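Local coordinates for protein histone-lysine N-methyltransferase, H3 lysine-9 specific SUVH6 (Arabidopsis thaliana, PDB 6A5N) that probably methylates histone H3 at its K9 site through its SET domain and binds DNA through its SRA domain, at residues V173-H178 against N189-G194; L370-I375 against I486-E491. The protein carries 1 engineered substitution. One frame throughout, in Å; residues are numbered along the deposited sequence.

Contact 1. Residues V173-H178 against N189-G194; sequences VIRGKH and NYVYDG. With nucleotides of chain B.
N189 lends its carbonyl O to the backbone N of K177, a 3.2 Å bond whose donor stands well above the carbonyl plane, so no lone pair is addressed squarely; beside it the K177 CG and CD methylenes pass N189 OD1 only loosely, beyond 4 Å. Y190 comes next, pairing with G176 as an antiparallel non-hydrogen-bonded pair. Its CB touches CG2 of I174 at 3.6 Å, while CD2 of the ring lies 3.7 Å from CA of G176. With CG anti to the carbonyl carbon (chi1 -56°), the ring is carried out to the DNA, where OH donates to OP2 of DG10 of chain B, a very short 2.5 Å bond that meets the ring edge in its plane. V191 and R175 form a hydrogen-bonded pair, V191 N reaching R175 O almost straight (175°) and R175 N returning a bond to V191 O. These strands, 171-176 and 190-206, are antiparallel neighbours in the mixed sheet of the SRA domain, where strand 105-113 borders 171-176 on its other edge, and the DNA backbone passes the end of this pair, where Y190 lies. Y192 faces I174, and then the register slips: D193 and G194 both oppose V173 in a classic beta bulge. V173 O accepts from D193 N at 2.7 Å and from G194 N at 3.1 Å. The D193 carboxylate crosses the R175 stem at an angle, OD2 3.1 Å from CD; NE stays 4.5 Å from OD2, beyond a salt bridge. G194 O in turn accepts from V173 N.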
# COMPACT_ATOMS: atom_id res chain seq x y z
N VAL A 173 11.97 14.56 -9.97
CA VAL A 173 11.04 14.12 -11.00
C VAL A 173 10.11 13.03 -10.46
O VAL A 173 10.58 11.93 -10.05
CB VAL A 173 11.76 13.60 -12.26
CG1 VAL A 173 10.79 12.84 -13.16
CG2 VAL A 173 12.39 14.73 -13.03
N ILE A 174 8.81 13.37 -10.44
CA ILE A 174 7.70 12.45 -10.25
C ILE A 174 7.01 12.22 -11.60
O ILE A 174 6.55 13.18 -12.21
CB ILE A 174 6.62 12.99 -9.26
CG1 ILE A 174 7.22 13.44 -7.93
CG2 ILE A 174 5.49 11.97 -9.03
CD1 ILE A 174 7.43 14.93 -7.85
N ARG A 175 6.93 10.97 -12.06
CA ARG A 175 6.09 10.68 -13.22
C ARG A 175 4.76 10.06 -12.79
O ARG A 175 4.74 9.13 -11.98
CB ARG A 175 6.81 9.77 -14.21
CG ARG A 175 7.20 8.40 -13.67
CD ARG A 175 7.73 7.48 -14.78
NE ARG A 175 6.71 7.20 -15.78
CZ ARG A 175 5.77 6.26 -15.64
NH1 ARG A 175 5.73 5.52 -14.54
NH2 ARG A 175 4.87 6.08 -16.59
N GLY A 176 3.65 10.58 -13.30
CA GLY A 176 2.36 9.95 -13.05
C GLY A 176 2.01 9.08 -14.25
O GLY A 176 2.45 9.39 -15.35
N LYS A 177 1.26 7.99 -14.05
CA LYS A 177 0.89 7.08 -15.13
C LYS A 177 -0.20 7.78 -15.95
O LYS A 177 -0.81 8.70 -15.43
CB LYS A 177 0.42 5.72 -14.58
CG LYS A 177 -0.78 5.72 -13.64
CD LYS A 177 -1.10 4.30 -13.14
CE LYS A 177 -1.47 3.39 -14.31
NZ LYS A 177 -1.74 1.97 -13.91
N HIS A 178 -0.44 7.44 -17.22
CA HIS A 178 -1.44 8.30 -17.89
C HIS A 178 -2.80 8.07 -17.26
O HIS A 178 -3.29 6.95 -17.24
CB HIS A 178 -1.64 8.16 -19.42
CG HIS A 178 -0.59 8.85 -20.22
ND1 HIS A 178 0.25 9.80 -19.67
CD2 HIS A 178 -0.44 8.93 -21.56
CE1 HIS A 178 1.02 10.29 -20.63
NE2 HIS A 178 0.58 9.82 -21.79
N ASN A 189 -0.25 5.81 -9.08
CA ASN A 189 -0.61 7.02 -9.81
C ASN A 189 0.57 7.97 -10.00
O ASN A 189 0.64 8.67 -11.01
CB ASN A 189 -1.75 7.75 -9.08
CG ASN A 189 -3.10 7.55 -9.76
OD1 ASN A 189 -3.32 6.57 -10.47
ND2 ASN A 189 -4.01 8.49 -9.53
N TYR A 190 1.46 8.00 -9.01
CA TYR A 190 2.69 8.79 -9.08
C TYR A 190 3.87 7.99 -8.52
O TYR A 190 3.76 7.38 -7.45
CB TYR A 190 2.52 10.10 -8.32
CG TYR A 190 1.34 10.92 -8.80
CD1 TYR A 190 0.12 10.88 -8.14
CD2 TYR A 190 1.45 11.72 -9.93
CE1 TYR A 190 -0.95 11.62 -8.57
CE2 TYR A 190 0.37 12.46 -10.37
CZ TYR A 190 -0.82 12.40 -9.69
OH TYR A 190 -1.89 13.14 -10.13
N VAL A 191 4.98 7.98 -9.26
CA VAL A 191 6.25 7.40 -8.79
C VAL A 191 7.35 8.46 -8.70
O VAL A 191 7.62 9.17 -9.68
CB VAL A 191 6.75 6.27 -9.73
CG1 VAL A 191 7.90 5.50 -9.07
CG2 VAL A 191 5.62 5.32 -10.07
N TYR A 192 7.98 8.58 -7.53
CA TYR A 192 9.17 9.42 -7.39
C TYR A 192 10.31 8.75 -8.15
O TYR A 192 10.79 7.70 -7.72
CB TYR A 192 9.53 9.62 -5.92
CG TYR A 192 10.83 10.38 -5.72
CD1 TYR A 192 11.00 11.65 -6.25
CD2 TYR A 192 11.88 9.82 -5.01
CE1 TYR A 192 12.18 12.35 -6.09
CE2 TYR A 192 13.07 10.52 -4.83
CZ TYR A 192 13.21 11.78 -5.37
OH TYR A 192 14.37 12.48 -5.21
N ASP A 193 10.71 9.34 -9.27
CA ASP A 193 11.76 8.75 -10.09
C ASP A 193 13.12 9.28 -9.66
O ASP A 193 14.14 8.61 -9.84
CB ASP A 193 11.55 9.01 -11.58
CG ASP A 193 10.74 7.92 -12.27
OD1 ASP A 193 10.49 6.85 -11.67
OD2 ASP A 193 10.41 8.13 -13.46
N GLY A 194 13.14 10.49 -9.13
CA GLY A 194 14.37 10.89 -8.45
C GLY A 194 14.98 12.23 -8.82
O GLY A 194 14.26 13.22 -8.95
P DG B 10 -4.75 13.85 -8.51
OP1 DG B 10 -4.24 13.67 -7.13
OP2 DG B 10 -4.28 12.95 -9.59
O5' DG B 10 -6.34 13.67 -8.52
C5' DG B 10 -7.11 14.20 -7.47
C4' DG B 10 -8.55 14.34 -7.90
O4' DG B 10 -8.66 15.30 -8.97
C3' DG B 10 -9.20 13.06 -8.42
O3' DG B 10 -10.22 12.67 -7.51
C2' DG B 10 -9.74 13.44 -9.81
C1' DG B 10 -9.80 14.96 -9.71
N9 DG B 10 -9.80 15.68 -10.99
C8 DG B 10 -8.98 15.45 -12.07
N7 DG B 10 -9.20 16.26 -13.07
C5 DG B 10 -10.23 17.08 -12.62
C6 DG B 10 -10.90 18.16 -13.27
O6 DG B 10 -10.70 18.61 -14.41
N1 DG B 10 -11.88 18.72 -12.46
C2 DG B 10 -12.18 18.29 -11.18
N2 DG B 10 -13.15 18.94 -10.54
N3 DG B 10 -11.56 17.29 -10.57
C4 DG B 10 -10.60 16.74 -11.34
P DA B 9 -1.51 16.26 -12.89
OP1 DA B 9 -0.33 15.60 -12.29
OP2 DA B 9 -2.65 15.43 -13.33
O5' DA B 9 -2.04 17.34 -11.84
C5' DA B 9 -3.44 17.60 -11.74
C4' DA B 9 -3.96 17.21 -10.37
O4' DA B 9 -5.13 18.00 -10.06
C3' DA B 9 -4.46 15.79 -10.28
O3' DA B 9 -4.55 15.40 -8.89
C2' DA B 9 -5.83 15.90 -10.95
C1' DA B 9 -6.29 17.29 -10.47
N9 DA B 9 -6.94 18.09 -11.48
C8 DA B 9 -6.76 18.01 -12.83
N7 DA B 9 -7.46 18.87 -13.51
C5 DA B 9 -8.15 19.59 -12.53
C6 DA B 9 -9.07 20.65 -12.60
N6 DA B 9 -9.47 21.21 -13.75
N1 DA B 9 -9.56 21.12 -11.43
C2 DA B 9 -9.16 20.56 -10.29
N3 DA B 9 -8.31 19.55 -10.11
C4 DA B 9 -7.84 19.11 -11.28

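Contact 2. Residues L370-I375 against I486-E491; sequences LKSIPI and IPPLQE
I373 and I486 each hold CG1 anti to the carbonyl carbon and CG2 anti to the backbone N, with chi1 of -50° and -45°, and this shared choice lays their side chains next to each other, pointing the same way. The I486 end methyl CD1 is 4.1 Å from I373 CB and equally far from I373 CD1, an apolar contact on one side of the paired backbones. Those backbones make a single antiparallel bridge. I373 N donates to I486 O at 3.1 Å, in the plane of that carbonyl, and I486 N returns a bond to I373 O at 2.9 Å, both nearly straight. I486 O is also approached by CA of S372, at 3.5 Å.

Beyond the bridge the contact passes to prolyl and leucyl carbons. The P488 ring presents CG to S372 OG at 3.4 Å, with CD close behind; this is packing against ring carbons, and the hydroxyl's hydrogen bond is with E77 OE1. A type II turn from P487 to Q490, closed by Q490 N to P487 O at 3.2 Å, puts L489 at a positive phi, and its CD1 ends 4.0 Å from L370 CA.

Both segments are loops of the SET domain: 370-375 links strand 364-369 to strand 378-381, whereas the loop holding 486-491 runs between strands 477-482 and 493-494. V231 and S234 of helix 228-235 touch P488 and L489 respectively, while E77 of the short SRA strand 77-78 lies against P487 and P488.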
# COMPACT_ATOMS: atom_id res chain seq x y z
N LEU A 370 3.65 -8.27 -9.40
CA LEU A 370 4.19 -7.58 -10.57
C LEU A 370 3.35 -6.38 -11.00
O LEU A 370 3.54 -5.84 -12.10
CB LEU A 370 4.37 -8.57 -11.72
CG LEU A 370 3.23 -9.48 -12.16
CD1 LEU A 370 2.20 -8.71 -12.95
CD2 LEU A 370 3.78 -10.60 -13.01
N LYS A 371 2.45 -5.94 -10.12
CA LYS A 371 1.76 -4.67 -10.33
C LYS A 371 1.73 -3.90 -9.01
O LYS A 371 2.05 -4.46 -7.96
CB LYS A 371 0.35 -4.92 -10.90
CG LYS A 371 -0.77 -5.17 -9.89
CD LYS A 371 -2.05 -5.47 -10.68
CE LYS A 371 -3.34 -5.10 -9.95
NZ LYS A 371 -4.49 -5.18 -10.90
N SER A 372 1.40 -2.61 -9.07
CA SER A 372 1.35 -1.80 -7.86
C SER A 372 0.18 -2.25 -7.00
O SER A 372 -0.91 -2.54 -7.50
CB SER A 372 1.24 -0.31 -8.19
OG SER A 372 2.21 0.10 -9.12
N ILE A 373 0.42 -2.32 -5.69
CA ILE A 373 -0.61 -2.71 -4.75
C ILE A 373 -1.02 -1.50 -3.91
O ILE A 373 -0.24 -1.01 -3.09
CB ILE A 373 -0.12 -3.84 -3.82
CG1 ILE A 373 0.49 -4.99 -4.63
CG2 ILE A 373 -1.26 -4.37 -2.96
CD1 ILE A 373 0.94 -6.15 -3.77
N PRO A 374 -2.26 -1.01 -4.13
CA PRO A 374 -2.81 0.10 -3.35
C PRO A 374 -2.86 -0.23 -1.87
O PRO A 374 -3.11 -1.38 -1.51
CB PRO A 374 -4.22 0.26 -3.91
CG PRO A 374 -4.20 -0.41 -5.25
CD PRO A 374 -3.23 -1.54 -5.10
N ILE A 375 -2.63 0.77 -1.02
CA ILE A 375 -2.63 0.58 0.44
C ILE A 375 -4.01 0.12 0.94
O ILE A 375 -5.05 0.65 0.51
CB ILE A 375 -2.17 1.88 1.14
CG1 ILE A 375 -2.12 1.74 2.66
CG2 ILE A 375 -3.05 3.04 0.76
CD1 ILE A 375 -1.54 2.97 3.38
N ILE A 486 2.52 -0.25 -2.39
CA ILE A 486 3.72 -1.03 -2.64
C ILE A 486 4.08 -0.97 -4.11
O ILE A 486 3.26 -1.30 -4.96
CB ILE A 486 3.54 -2.50 -2.23
CG1 ILE A 486 2.85 -2.61 -0.86
CG2 ILE A 486 4.87 -3.24 -2.25
CD1 ILE A 486 2.34 -4.00 -0.53
N PRO A 487 5.31 -0.53 -4.41
CA PRO A 487 5.77 -0.50 -5.80
C PRO A 487 5.77 -1.90 -6.40
O PRO A 487 5.93 -2.87 -5.65
CB PRO A 487 7.21 0.03 -5.68
CG PRO A 487 7.28 0.69 -4.34
CD PRO A 487 6.33 -0.05 -3.46
N PRO A 488 5.60 -2.02 -7.73
CA PRO A 488 5.67 -3.33 -8.39
C PRO A 488 7.00 -4.02 -8.10
O PRO A 488 8.01 -3.31 -8.05
CB PRO A 488 5.57 -2.98 -9.88
CG PRO A 488 5.01 -1.60 -9.94
CD PRO A 488 5.50 -0.91 -8.70
N LEU A 489 6.98 -5.34 -7.91
CA LEU A 489 8.19 -6.16 -7.66
C LEU A 489 8.80 -5.98 -6.26
O LEU A 489 9.66 -6.78 -5.87
CB LEU A 489 9.27 -5.88 -8.72
CG LEU A 489 9.33 -6.80 -9.93
CD1 LEU A 489 8.07 -6.68 -10.72
CD2 LEU A 489 10.54 -6.46 -10.80
N GLN A 490 8.39 -4.96 -5.52
CA GLN A 490 8.90 -4.81 -4.17
C GLN A 490 8.50 -6.05 -3.37
O GLN A 490 7.38 -6.56 -3.51
CB GLN A 490 8.39 -3.54 -3.49
CG GLN A 490 9.01 -3.35 -2.10
CD GLN A 490 8.64 -2.06 -1.42
OE1 GLN A 490 7.82 -2.05 -0.50
NE2 GLN A 490 9.26 -0.96 -1.83
N GLU A 491 9.43 -6.56 -2.57
CA GLU A 491 9.21 -7.81 -1.86
C GLU A 491 8.16 -7.65 -0.79
O GLU A 491 8.07 -6.62 -0.11
CB GLU A 491 10.51 -8.30 -1.24
CG GLU A 491 10.60 -9.81 -1.10
CD GLU A 491 11.68 -10.24 -0.13
OE1 GLU A 491 12.43 -9.38 0.37
OE2 GLU A 491 11.77 -11.46 0.12

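Contact 1 belongs to the SRA domain and contact 2 to the SET domain, and contact 1 comes wholly earlier in the chain than contact 2. Their centres are 14 Å apart and their nearest atoms about 6 Å, so they do not touch. Strand 77-78 bridges that gap: F78 pairs with Y190 and E77 packs on V191 of contact 1, while E77 also reaches contact 2. Only contact 1 reaches the DNA, through Y190; the nearest atom of contact 2 is about 13 Å from it. One short SRA strand thus joins the sheet that carries the DNA-contacting Y190 to two loops of the presumed methyltransferase domain.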